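PDB 7BVC: integral membrane indolylacetylinositol arabinosyltransferase EmbB from Mycolicibacterium smegmatis MC2 155, which probably polymerises arabinose into the arabinan of cell-wall arabinogalactan as a membrane-embedded arabinosyltransferase. Local coordinates for residues F614-L619 with A660-A665; R609-F614 with V682-T687; G521-R526 with F624-T629. All blocks are in the same frame, centred on the assembly; numbering follows the deposited sequence.

Interaction 1: residues F614-L619 with A660-A665; sequences FLSLVL and ALSAIA
The peptide carbonyls of Ser-616 and Ser-662 are the flat groups at this interface, and each receives the hydroxyl of the other serine. Ser-662 OG donates to Ser-616 O at 3.3 Å from above the carbonyl plane, 36° out of it and therefore not on a lone pair. In the return bond, Ser-616 OG reaches Ser-662 O at 3.2 Å, tilted 32° from that plane. Both hydroxyls lie opposite their own backbone N, beside their own carbonyl carbon, which points them across to the facing helix. Two reciprocal bonds thus join a single pair of residues, whose CA atoms are 4.7 Å apart. Apolar carbons pack around this polar pair. Ala-665 CB meets Ser-616 CB at 3.8 Å, and Leu-619 CB touches Ser-662 CB at the same separation of 3.8 Å. Leu-619 then extends CD1 alongside Leu-661, 4.2 Å from its CB. The segment axes approach to 8.3 Å at 166°, an antiparallel pairing of helices 608-625 and 654-675, both predicted to span the membrane, and a bound cardiolipin touches both serines. Other faces of helix 608-625 are occupied as well: Phe-614 packs on Met-534 and Pro-538 of helix 527-545, while Val-618 touches Ala-694 of helix 690-712.

Interaction 2: residues R609-F614 with V682-T687; sequences RNRMAF and VVDRLT
Arg-611 and Asp-684 present their flat groups at a shallow mutual tilt, the guanidinium and carboxylate planes lying 19° apart. One carboxylate oxygen takes the whole salt bridge: Asp-684 OD1 accepts from Arg-611 NH1 at 3.1 Å through its anti lone pair, and more weakly from Arg-611 NH2 at 3.2 Å. This is a forked grip on a single oxygen, different from the two-oxygen pairing often seen between arginine and aspartate. The side chain of Thr-687 runs at about a right angle to that of Arg-611 and meets the guanidinium at its edge. Arg-611 NH1 donates to Thr-687 OG1 at 2.9 Å, with the acceptor in the guanidinium plane. A bend at chi3 (-92°) turns the head of Arg-611 toward these two acceptors, while NE bonds to Leu-605 O, a third acceptor just before helix 608-625, which further limits how the group can turn. On the other flank, Met-612 SD lies 4.0 Å from Val-683 CG2. Thr-687, the first residue past helix 682-686, is itself tied back to that helix by the bond from its N to Val-683 O. The arrangement is an interhelical arginine-aspartate salt bridge with a threonine as second acceptor, joining helix 608-625 to the C-terminal end of the short helix 682-686, whose segment axes lie 39° apart.

Interaction 3: residues G521-R526 with F624-T629; sequences GAISRR and FCFAST
Arg-526 leaves its backbone with CG opposite the carbonyl carbon (chi1 -53°) and stays extended as far as NE, a course that carries its guanidinium to Phe-624 and Ser-628. The head lies off-centre over one face of the Phe-624 ring, with CZ 4.9 Å from the ring centroid and 28° off the normal, a cation-pi contact in which the planes are 33° apart. Ser-628 CB lies on the other side of the guanidinium plane, 3.4 Å from Arg-526 NH2. Arg-526 NH1 also makes a weak hydrogen bond to Phe-624 O. Two further bonds tie the segments: the side chain of Ser-628 donates through OG to Gly-521 O at 3.2 Å, in the carbonyl plane on a lone pair, and between the backbones Ile-523 N donates to Thr-629 O at 3.1 Å. Next to the second bond, Ile-523 CD1 approaches Phe-626 CD1 at 4.2 Å, and both side chains also touch Met-698 of helix 690-712. Phe-624 and Ala-627 also pack on aromatic side chains of another protein chain. The arrangement is largely a loop-to-loop contact where the chain enters helix 527-545 and leaves helix 608-625, within the membrane domain of the GT-C clan.

Helix 608-625 takes part in all three interactions, in interaction 3 by its last turn and the chain that leaves it. Interactions 1 and 2 lie next to each other, with centres about 10 Å apart: they share Phe-614, and Leu-615 CD2 packs on Thr-687 CG2 at 4.2 Å. Both adjoin a cardiolipin site, since Ser-616 and Ser-662 touch the lipid in interaction 1 and Arg-609, in interaction 2, forms a salt bridge to it. Interaction 3 has its centre about 18 Å from that of interaction 1 and about 26 Å from that of interaction 2. Here Gly-521 lies about 12 Å from bound ethambutol, and Arg-525 touches His-580 of the ethambutol pocket.

Interaction 1: residues F614-L619 with A660-A665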
ATOM      1  N   PHE B 614      13.273  28.748   9.930  1.00 41.55           N
ATOM      2  CA  PHE B 614      12.655  28.596   8.617  1.00 41.55           C
ATOM      3  C   PHE B 614      13.647  28.049   7.597  1.00 41.55           C
ATOM      4  O   PHE B 614      13.282  27.228   6.746  1.00 41.55           O
ATOM      5  CB  PHE B 614      12.073  29.924   8.137  1.00 41.55           C
ATOM      6  CG  PHE B 614      11.186  29.782   6.938  1.00 41.55           C
ATOM      7  CD1 PHE B 614       9.934  29.207   7.055  1.00 41.55           C
ATOM      8  CD2 PHE B 614      11.606  30.205   5.690  1.00 41.55           C
ATOM      9  CE1 PHE B 614       9.117  29.064   5.956  1.00 41.55           C
ATOM     10  CE2 PHE B 614      10.790  30.066   4.588  1.00 41.55           C
ATOM     11  CZ  PHE B 614       9.544  29.495   4.721  1.00 41.55           C
ATOM     12  N   LEU B 615      14.903  28.496   7.656  1.00 40.81           N
ATOM     13  CA  LEU B 615      15.931  27.922   6.792  1.00 40.81           C
ATOM     14  C   LEU B 615      16.098  26.430   7.053  1.00 40.81           C
ATOM     15  O   LEU B 615      16.251  25.635   6.115  1.00 40.81           O
ATOM     16  CB  LEU B 615      17.254  28.657   7.001  1.00 40.81           C
ATOM     17  CG  LEU B 615      18.431  28.207   6.139  1.00 40.81           C
ATOM     18  CD1 LEU B 615      18.103  28.379   4.670  1.00 40.81           C
ATOM     19  CD2 LEU B 615      19.683  28.982   6.505  1.00 40.81           C
ATOM     20  N   SER B 616      16.085  26.037   8.328  1.00 41.42           N
ATOM     21  CA  SER B 616      16.148  24.620   8.674  1.00 41.42           C
ATOM     22  C   SER B 616      14.983  23.850   8.068  1.00 41.42           C
ATOM     23  O   SER B 616      15.167  22.749   7.537  1.00 41.42           O
ATOM     24  CB  SER B 616      16.164  24.456  10.192  1.00 41.42           C
ATOM     25  OG  SER B 616      16.179  23.088  10.553  1.00 41.42           O
ATOM     26  N   LEU B 617      13.774  24.410   8.144  1.00 41.34           N
ATOM     27  CA  LEU B 617      12.610  23.742   7.565  1.00 41.34           C
ATOM     28  C   LEU B 617      12.745  23.600   6.052  1.00 41.34           C
ATOM     29  O   LEU B 617      12.360  22.574   5.475  1.00 41.34           O
ATOM     30  CB  LEU B 617      11.339  24.510   7.922  1.00 41.34           C
ATOM     31  CG  LEU B 617      10.041  24.048   7.259  1.00 41.34           C
ATOM     32  CD1 LEU B 617       9.761  22.594   7.587  1.00 41.34           C
ATOM     33  CD2 LEU B 617       8.881  24.926   7.691  1.00 41.34           C
ATOM     34  N   VAL B 618      13.284  24.627   5.390  1.00 39.64           N
ATOM     35  CA  VAL B 618      13.472  24.565   3.940  1.00 39.64           C
ATOM     36  C   VAL B 618      14.456  23.455   3.580  1.00 39.64           C
ATOM     37  O   VAL B 618      14.220  22.659   2.662  1.00 39.64           O
ATOM     38  CB  VAL B 618      13.935  25.928   3.401  1.00 39.64           C
ATOM     39  CG1 VAL B 618      14.475  25.786   1.993  1.00 39.64           C
ATOM     40  CG2 VAL B 618      12.794  26.925   3.437  1.00 39.64           C
ATOM     41  N   LEU B 619      15.579  23.392   4.295  1.00 40.04           N
ATOM     42  CA  LEU B 619      16.542  22.324   4.033  1.00 40.04           C
ATOM     43  C   LEU B 619      15.949  20.951   4.329  1.00 40.04           C
ATOM     44  O   LEU B 619      16.255  19.976   3.634  1.00 40.04           O
ATOM     45  CB  LEU B 619      17.815  22.551   4.847  1.00 40.04           C
ATOM     46  CG  LEU B 619      18.688  23.712   4.371  1.00 40.04           C
ATOM     47  CD1 LEU B 619      19.607  24.189   5.477  1.00 40.04           C
ATOM     48  CD2 LEU B 619      19.492  23.308   3.148  1.00 40.04           C
ATOM     49  N   ALA B 660      21.858  16.652   7.090  1.00 43.24           N
ATOM     50  CA  ALA B 660      22.921  17.131   7.966  1.00 43.24           C
ATOM     51  C   ALA B 660      22.940  18.653   8.027  1.00 43.24           C
ATOM     52  O   ALA B 660      23.112  19.239   9.104  1.00 43.24           O
ATOM     53  CB  ALA B 660      24.270  16.595   7.496  1.00 43.24           C
ATOM     54  N   LEU B 661      22.763  19.314   6.878  1.00 42.60           N
ATOM     55  CA  LEU B 661      22.706  20.771   6.873  1.00 42.60           C
ATOM     56  C   LEU B 661      21.517  21.283   7.678  1.00 42.60           C
ATOM     57  O   LEU B 661      21.625  22.281   8.400  1.00 42.60           O
ATOM     58  CB  LEU B 661      22.644  21.290   5.438  1.00 42.60           C
ATOM     59  CG  LEU B 661      23.871  21.034   4.561  1.00 42.60           C
ATOM     60  CD1 LEU B 661      23.572  21.383   3.116  1.00 42.60           C
ATOM     61  CD2 LEU B 661      25.063  21.823   5.067  1.00 42.60           C
ATOM     62  N   SER B 662      20.373  20.602   7.576  1.00 42.83           N
ATOM     63  CA  SER B 662      19.199  20.999   8.343  1.00 42.83           C
ATOM     64  C   SER B 662      19.426  20.813   9.838  1.00 42.83           C
ATOM     65  O   SER B 662      19.001  21.647  10.644  1.00 42.83           O
ATOM     66  CB  SER B 662      17.982  20.201   7.883  1.00 42.83           C
ATOM     67  OG  SER B 662      16.930  20.301   8.822  1.00 42.83           O
ATOM     68  N   ALA B 663      20.088  19.722  10.228  1.00 42.83           N
ATOM     69  CA  ALA B 663      20.406  19.518  11.638  1.00 42.83           C
ATOM     70  C   ALA B 663      21.354  20.594  12.149  1.00 42.83           C
ATOM     71  O   ALA B 663      21.210  21.076  13.278  1.00 42.83           O
ATOM     72  CB  ALA B 663      21.005  18.129  11.845  1.00 42.83           C
ATOM     73  N   ILE B 664      22.330  20.988  11.329  1.00 41.21           N
ATOM     74  CA  ILE B 664      23.248  22.053  11.729  1.00 41.21           C
ATOM     75  C   ILE B 664      22.496  23.369  11.894  1.00 41.21           C
ATOM     76  O   ILE B 664      22.731  24.121  12.849  1.00 41.21           O
ATOM     77  CB  ILE B 664      24.398  22.175  10.715  1.00 41.21           C
ATOM     78  CG1 ILE B 664      25.318  20.957  10.806  1.00 41.21           C
ATOM     79  CG2 ILE B 664      25.186  23.451  10.947  1.00 41.21           C
ATOM     80  CD1 ILE B 664      26.472  20.992   9.836  1.00 41.21           C
ATOM     81  N   ALA B 665      21.571  23.660  10.978  1.00 43.49           N
ATOM     82  CA  ALA B 665      20.778  24.880  11.091  1.00 43.49           C
ATOM     83  C   ALA B 665      19.887  24.852  12.329  1.00 43.49           C
ATOM     84  O   ALA B 665      19.695  25.881  12.985  1.00 43.49           O
ATOM     85  CB  ALA B 665      19.939  25.081   9.830  1.00 43.49           C
TER

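Interaction 2: residues R609-F614 with V682-T687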
ATOM      1  N   ARG B 609      16.587  33.906  15.101  1.00 44.15           N
ATOM      2  CA  ARG B 609      16.332  32.487  15.332  1.00 44.15           C
ATOM      3  C   ARG B 609      15.112  31.997  14.565  1.00 44.15           C
ATOM      4  O   ARG B 609      15.085  30.842  14.130  1.00 44.15           O
ATOM      5  CB  ARG B 609      16.183  32.209  16.828  1.00 44.15           C
ATOM      6  CG  ARG B 609      14.877  32.652  17.451  1.00 44.15           C
ATOM      7  CD  ARG B 609      14.573  31.822  18.683  1.00 44.15           C
ATOM      8  NE  ARG B 609      13.487  32.383  19.481  1.00 44.15           N
ATOM      9  CZ  ARG B 609      12.203  32.098  19.301  1.00 44.15           C
ATOM     10  NH1 ARG B 609      11.285  32.655  20.077  1.00 44.15           N
ATOM     11  NH2 ARG B 609      11.835  31.258  18.351  1.00 44.15           N
ATOM     12  N   ASN B 610      14.117  32.858  14.353  1.00 42.34           N
ATOM     13  CA  ASN B 610      12.960  32.456  13.559  1.00 42.34           C
ATOM     14  C   ASN B 610      13.349  32.229  12.103  1.00 42.34           C
ATOM     15  O   ASN B 610      12.923  31.246  11.480  1.00 42.34           O
ATOM     16  CB  ASN B 610      11.863  33.512  13.671  1.00 42.34           C
ATOM     17  CG  ASN B 610      11.322  33.641  15.079  1.00 42.34           C
ATOM     18  OD1 ASN B 610      11.071  32.646  15.754  1.00 42.34           O
ATOM     19  ND2 ASN B 610      11.138  34.874  15.532  1.00 42.34           N
ATOM     20  N   ARG B 611      14.176  33.115  11.552  1.00 43.54           N
ATOM     21  CA  ARG B 611      14.629  32.945  10.177  1.00 43.54           C
ATOM     22  C   ARG B 611      15.542  31.733  10.043  1.00 43.54           C
ATOM     23  O   ARG B 611      15.497  31.022   9.032  1.00 43.54           O
ATOM     24  CB  ARG B 611      15.325  34.220   9.706  1.00 43.54           C
ATOM     25  CG  ARG B 611      14.356  35.366   9.462  1.00 43.54           C
ATOM     26  CD  ARG B 611      15.027  36.569   8.835  1.00 43.54           C
ATOM     27  NE  ARG B 611      15.507  37.517   9.835  1.00 43.54           N
ATOM     28  CZ  ARG B 611      16.772  37.897   9.954  1.00 43.54           C
ATOM     29  NH1 ARG B 611      17.689  37.407   9.135  1.00 43.54           N
ATOM     30  NH2 ARG B 611      17.120  38.766  10.890  1.00 43.54           N
ATOM     31  N   MET B 612      16.357  31.462  11.065  1.00 44.11           N
ATOM     32  CA  MET B 612      17.181  30.259  11.042  1.00 44.11           C
ATOM     33  C   MET B 612      16.323  28.999  11.091  1.00 44.11           C
ATOM     34  O   MET B 612      16.619  28.011  10.410  1.00 44.11           O
ATOM     35  CB  MET B 612      18.176  30.283  12.199  1.00 44.11           C
ATOM     36  CG  MET B 612      19.458  29.534  11.916  1.00 44.11           C
ATOM     37  SD  MET B 612      20.461  30.345  10.663  1.00 44.11           S
ATOM     38  CE  MET B 612      21.300  28.938   9.951  1.00 44.11           C
ATOM     39  N   ALA B 613      15.252  29.017  11.887  1.00 43.31           N
ATOM     40  CA  ALA B 613      14.354  27.867  11.937  1.00 43.31           C
ATOM     41  C   ALA B 613      13.649  27.659  10.603  1.00 43.31           C
ATOM     42  O   ALA B 613      13.447  26.518  10.169  1.00 43.31           O
ATOM     43  CB  ALA B 613      13.335  28.046  13.063  1.00 43.31           C
ATOM     44  N   PHE B 614      13.273  28.748   9.930  1.00 41.55           N
ATOM     45  CA  PHE B 614      12.655  28.596   8.617  1.00 41.55           C
ATOM     46  C   PHE B 614      13.647  28.049   7.597  1.00 41.55           C
ATOM     47  O   PHE B 614      13.282  27.228   6.746  1.00 41.55           O
ATOM     48  CB  PHE B 614      12.073  29.924   8.137  1.00 41.55           C
ATOM     49  CG  PHE B 614      11.186  29.782   6.938  1.00 41.55           C
ATOM     50  CD1 PHE B 614       9.934  29.207   7.055  1.00 41.55           C
ATOM     51  CD2 PHE B 614      11.606  30.205   5.690  1.00 41.55           C
ATOM     52  CE1 PHE B 614       9.117  29.064   5.956  1.00 41.55           C
ATOM     53  CE2 PHE B 614      10.790  30.066   4.588  1.00 41.55           C
ATOM     54  CZ  PHE B 614       9.544  29.495   4.721  1.00 41.55           C
ATOM     55  N   VAL B 682      25.556  37.031   9.817  1.00 57.28           N
ATOM     56  CA  VAL B 682      25.607  36.067   8.724  1.00 57.28           C
ATOM     57  C   VAL B 682      24.241  35.450   8.459  1.00 57.28           C
ATOM     58  O   VAL B 682      23.990  34.968   7.347  1.00 57.28           O
ATOM     59  CB  VAL B 682      26.648  34.975   9.008  1.00 57.28           C
ATOM     60  CG1 VAL B 682      28.001  35.602   9.282  1.00 57.28           C
ATOM     61  CG2 VAL B 682      26.218  34.134  10.187  1.00 57.28           C
ATOM     62  N   VAL B 683      23.347  35.456   9.450  1.00 56.66           N
ATOM     63  CA  VAL B 683      21.978  35.022   9.206  1.00 56.66           C
ATOM     64  C   VAL B 683      21.289  35.970   8.236  1.00 56.66           C
ATOM     65  O   VAL B 683      20.475  35.541   7.410  1.00 56.66           O
ATOM     66  CB  VAL B 683      21.207  34.907  10.534  1.00 56.66           C
ATOM     67  CG1 VAL B 683      19.813  34.365  10.293  1.00 56.66           C
ATOM     68  CG2 VAL B 683      21.959  34.013  11.499  1.00 56.66           C
ATOM     69  N   ASP B 684      21.607  37.267   8.309  1.00 59.14           N
ATOM     70  CA  ASP B 684      21.058  38.219   7.349  1.00 59.14           C
ATOM     71  C   ASP B 684      21.475  37.880   5.925  1.00 59.14           C
ATOM     72  O   ASP B 684      20.723  38.136   4.980  1.00 59.14           O
ATOM     73  CB  ASP B 684      21.499  39.638   7.702  1.00 59.14           C
ATOM     74  CG  ASP B 684      20.894  40.130   8.998  1.00 59.14           C
ATOM     75  OD1 ASP B 684      19.788  39.670   9.352  1.00 59.14           O
ATOM     76  OD2 ASP B 684      21.520  40.982   9.660  1.00 59.14           O
ATOM     77  N   ARG B 685      22.668  37.309   5.752  1.00 58.60           N
ATOM     78  CA  ARG B 685      23.113  36.892   4.428  1.00 58.60           C
ATOM     79  C   ARG B 685      22.470  35.575   4.012  1.00 58.60           C
ATOM     80  O   ARG B 685      22.084  35.412   2.850  1.00 58.60           O
ATOM     81  CB  ARG B 685      24.636  36.766   4.403  1.00 58.60           C
ATOM     82  CG  ARG B 685      25.377  38.082   4.559  1.00 58.60           C
ATOM     83  CD  ARG B 685      26.876  37.857   4.661  1.00 58.60           C
ATOM     84  NE  ARG B 685      27.589  39.072   5.042  1.00 58.60           N
ATOM     85  CZ  ARG B 685      28.821  39.089   5.541  1.00 58.60           C
ATOM     86  NH1 ARG B 685      29.482  37.954   5.722  1.00 58.60           N
ATOM     87  NH2 ARG B 685      29.392  40.242   5.862  1.00 58.60           N
ATOM     88  N   LEU B 686      22.348  34.628   4.944  1.00 54.56           N
ATOM     89  CA  LEU B 686      21.872  33.298   4.582  1.00 54.56           C
ATOM     90  C   LEU B 686      20.363  33.250   4.379  1.00 54.56           C
ATOM     91  O   LEU B 686      19.874  32.402   3.627  1.00 54.56           O
ATOM     92  CB  LEU B 686      22.284  32.282   5.646  1.00 54.56           C
ATOM     93  CG  LEU B 686      23.781  32.048   5.840  1.00 54.56           C
ATOM     94  CD1 LEU B 686      24.024  31.199   7.073  1.00 54.56           C
ATOM     95  CD2 LEU B 686      24.379  31.388   4.612  1.00 54.56           C
ATOM     96  N   THR B 687      19.607  34.139   5.023  1.00 54.47           N
ATOM     97  CA  THR B 687      18.152  34.044   5.057  1.00 54.47           C
ATOM     98  C   THR B 687      17.478  35.157   4.263  1.00 54.47           C
ATOM     99  O   THR B 687      16.491  35.746   4.704  1.00 54.47           O
ATOM    100  CB  THR B 687      17.648  34.049   6.498  1.00 54.47           C
ATOM    101  OG1 THR B 687      18.000  35.287   7.124  1.00 54.47           O
ATOM    102  CG2 THR B 687      18.263  32.899   7.277  1.00 54.47           C
TER

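Interaction 3: residues G521-R526 with F624-T629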
ATOM      1  N   GLY B 521       5.612   8.427  -7.348  1.00 56.68           N
ATOM      2  CA  GLY B 521       6.153   9.486  -6.518  1.00 56.68           C
ATOM      3  C   GLY B 521       7.663   9.551  -6.617  1.00 56.68           C
ATOM      4  O   GLY B 521       8.368   8.755  -5.993  1.00 56.68           O
ATOM      5  N   ALA B 522       8.171  10.506  -7.388  1.00 52.62           N
ATOM      6  CA  ALA B 522       9.588  10.623  -7.683  1.00 52.62           C
ATOM      7  C   ALA B 522      10.118  11.952  -7.157  1.00 52.62           C
ATOM      8  O   ALA B 522       9.427  12.681  -6.439  1.00 52.62           O
ATOM      9  CB  ALA B 522       9.822  10.470  -9.186  1.00 52.62           C
ATOM     10  N   ILE B 523      11.367  12.263  -7.510  1.00 51.14           N
ATOM     11  CA  ILE B 523      11.990  13.498  -7.039  1.00 51.14           C
ATOM     12  C   ILE B 523      11.204  14.712  -7.514  1.00 51.14           C
ATOM     13  O   ILE B 523      10.992  15.669  -6.758  1.00 51.14           O
ATOM     14  CB  ILE B 523      13.461  13.558  -7.495  1.00 51.14           C
ATOM     15  CG1 ILE B 523      14.316  12.599  -6.669  1.00 51.14           C
ATOM     16  CG2 ILE B 523      14.007  14.968  -7.373  1.00 51.14           C
ATOM     17  CD1 ILE B 523      15.767  12.595  -7.070  1.00 51.14           C
ATOM     18  N   SER B 524      10.741  14.689  -8.762  1.00 50.45           N
ATOM     19  CA  SER B 524      10.073  15.839  -9.352  1.00 50.45           C
ATOM     20  C   SER B 524       8.584  15.906  -9.042  1.00 50.45           C
ATOM     21  O   SER B 524       7.981  16.969  -9.217  1.00 50.45           O
ATOM     22  CB  SER B 524      10.268  15.836 -10.869  1.00 50.45           C
ATOM     23  OG  SER B 524       9.619  14.722 -11.458  1.00 50.45           O
ATOM     24  N   ARG B 525       7.980  14.812  -8.587  1.00 51.90           N
ATOM     25  CA  ARG B 525       6.545  14.767  -8.343  1.00 51.90           C
ATOM     26  C   ARG B 525       6.173  15.074  -6.897  1.00 51.90           C
ATOM     27  O   ARG B 525       5.030  14.827  -6.502  1.00 51.90           O
ATOM     28  CB  ARG B 525       5.990  13.399  -8.741  1.00 51.90           C
ATOM     29  CG  ARG B 525       6.467  12.917 -10.097  1.00 51.90           C
ATOM     30  CD  ARG B 525       5.339  12.931 -11.108  1.00 51.90           C
ATOM     31  NE  ARG B 525       4.337  11.911 -10.820  1.00 51.90           N
ATOM     32  CZ  ARG B 525       3.185  11.791 -11.470  1.00 51.90           C
ATOM     33  NH1 ARG B 525       2.884  12.633 -12.448  1.00 51.90           N
ATOM     34  NH2 ARG B 525       2.334  10.832 -11.141  1.00 51.90           N
ATOM     35  N   ARG B 526       7.104  15.606  -6.103  1.00 53.08           N
ATOM     36  CA  ARG B 526       6.821  15.996  -4.729  1.00 53.08           C
ATOM     37  C   ARG B 526       6.847  17.501  -4.514  1.00 53.08           C
ATOM     38  O   ARG B 526       6.297  17.978  -3.511  1.00 53.08           O
ATOM     39  CB  ARG B 526       7.829  15.341  -3.775  1.00 53.08           C
ATOM     40  CG  ARG B 526       7.924  13.835  -3.931  1.00 53.08           C
ATOM     41  CD  ARG B 526       8.933  13.228  -2.976  1.00 53.08           C
ATOM     42  NE  ARG B 526       8.935  11.772  -3.050  1.00 53.08           N
ATOM     43  CZ  ARG B 526       9.528  10.977  -2.166  1.00 53.08           C
ATOM     44  NH1 ARG B 526      10.173  11.497  -1.133  1.00 53.08           N
ATOM     45  NH2 ARG B 526       9.475   9.662  -2.314  1.00 53.08           N
ATOM     46  N   PHE B 624      13.735  15.848   2.105  1.00 47.18           N
ATOM     47  CA  PHE B 624      12.621  14.943   1.841  1.00 47.18           C
ATOM     48  C   PHE B 624      12.399  14.770   0.343  1.00 47.18           C
ATOM     49  O   PHE B 624      12.086  13.669  -0.120  1.00 47.18           O
ATOM     50  CB  PHE B 624      11.344  15.447   2.506  1.00 47.18           C
ATOM     51  CG  PHE B 624      10.099  14.783   1.994  1.00 47.18           C
ATOM     52  CD1 PHE B 624       9.769  13.502   2.399  1.00 47.18           C
ATOM     53  CD2 PHE B 624       9.264  15.433   1.103  1.00 47.18           C
ATOM     54  CE1 PHE B 624       8.629  12.883   1.925  1.00 47.18           C
ATOM     55  CE2 PHE B 624       8.124  14.816   0.626  1.00 47.18           C
ATOM     56  CZ  PHE B 624       7.807  13.541   1.038  1.00 47.18           C
ATOM     57  N   CYS B 625      12.539  15.853  -0.425  1.00 49.55           N
ATOM     58  CA  CYS B 625      12.339  15.773  -1.869  1.00 49.55           C
ATOM     59  C   CYS B 625      13.356  14.845  -2.518  1.00 49.55           C
ATOM     60  O   CYS B 625      12.999  13.986  -3.331  1.00 49.55           O
ATOM     61  CB  CYS B 625      12.427  17.165  -2.494  1.00 49.55           C
ATOM     62  SG  CYS B 625      11.102  18.282  -2.023  1.00 49.55           S
ATOM     63  N   PHE B 626      14.632  15.004  -2.172  1.00 48.93           N
ATOM     64  CA  PHE B 626      15.704  14.295  -2.863  1.00 48.93           C
ATOM     65  C   PHE B 626      15.877  12.846  -2.407  1.00 48.93           C
ATOM     66  O   PHE B 626      16.927  12.253  -2.681  1.00 48.93           O
ATOM     67  CB  PHE B 626      17.024  15.049  -2.703  1.00 48.93           C
ATOM     68  CG  PHE B 626      17.355  15.926  -3.869  1.00 48.93           C
ATOM     69  CD1 PHE B 626      18.015  15.412  -4.967  1.00 48.93           C
ATOM     70  CD2 PHE B 626      17.000  17.262  -3.871  1.00 48.93           C
ATOM     71  CE1 PHE B 626      18.321  16.212  -6.046  1.00 48.93           C
ATOM     72  CE2 PHE B 626      17.302  18.069  -4.949  1.00 48.93           C
ATOM     73  CZ  PHE B 626      17.964  17.542  -6.037  1.00 48.93           C
ATOM     74  N   ALA B 627      14.893  12.257  -1.731  1.00 49.64           N
ATOM     75  CA  ALA B 627      15.008  10.906  -1.187  1.00 49.64           C
ATOM     76  C   ALA B 627      14.248   9.878  -2.015  1.00 49.64           C
ATOM     77  O   ALA B 627      13.638   8.960  -1.463  1.00 49.64           O
ATOM     78  CB  ALA B 627      14.535  10.879   0.261  1.00 49.64           C
ATOM     79  N   SER B 628      14.264  10.002  -3.339  1.00 52.26           N
ATOM     80  CA  SER B 628      13.564   9.063  -4.205  1.00 52.26           C
ATOM     81  C   SER B 628      14.319   8.948  -5.522  1.00 52.26           C
ATOM     82  O   SER B 628      15.381   9.545  -5.708  1.00 52.26           O
ATOM     83  CB  SER B 628      12.117   9.501  -4.430  1.00 52.26           C
ATOM     84  OG  SER B 628      11.384   8.493  -5.100  1.00 52.26           O
ATOM     85  N   THR B 629      13.758   8.168  -6.443  1.00 54.16           N
ATOM     86  CA  THR B 629      14.378   7.957  -7.741  1.00 54.16           C
ATOM     87  C   THR B 629      14.087   9.130  -8.675  1.00 54.16           C
ATOM     88  O   THR B 629      13.316  10.040  -8.359  1.00 54.16           O
ATOM     89  CB  THR B 629      13.887   6.654  -8.366  1.00 54.16           C
ATOM     90  OG1 THR B 629      12.542   6.821  -8.829  1.00 54.16           O
ATOM     91  CG2 THR B 629      13.928   5.528  -7.350  1.00 54.16           C
TER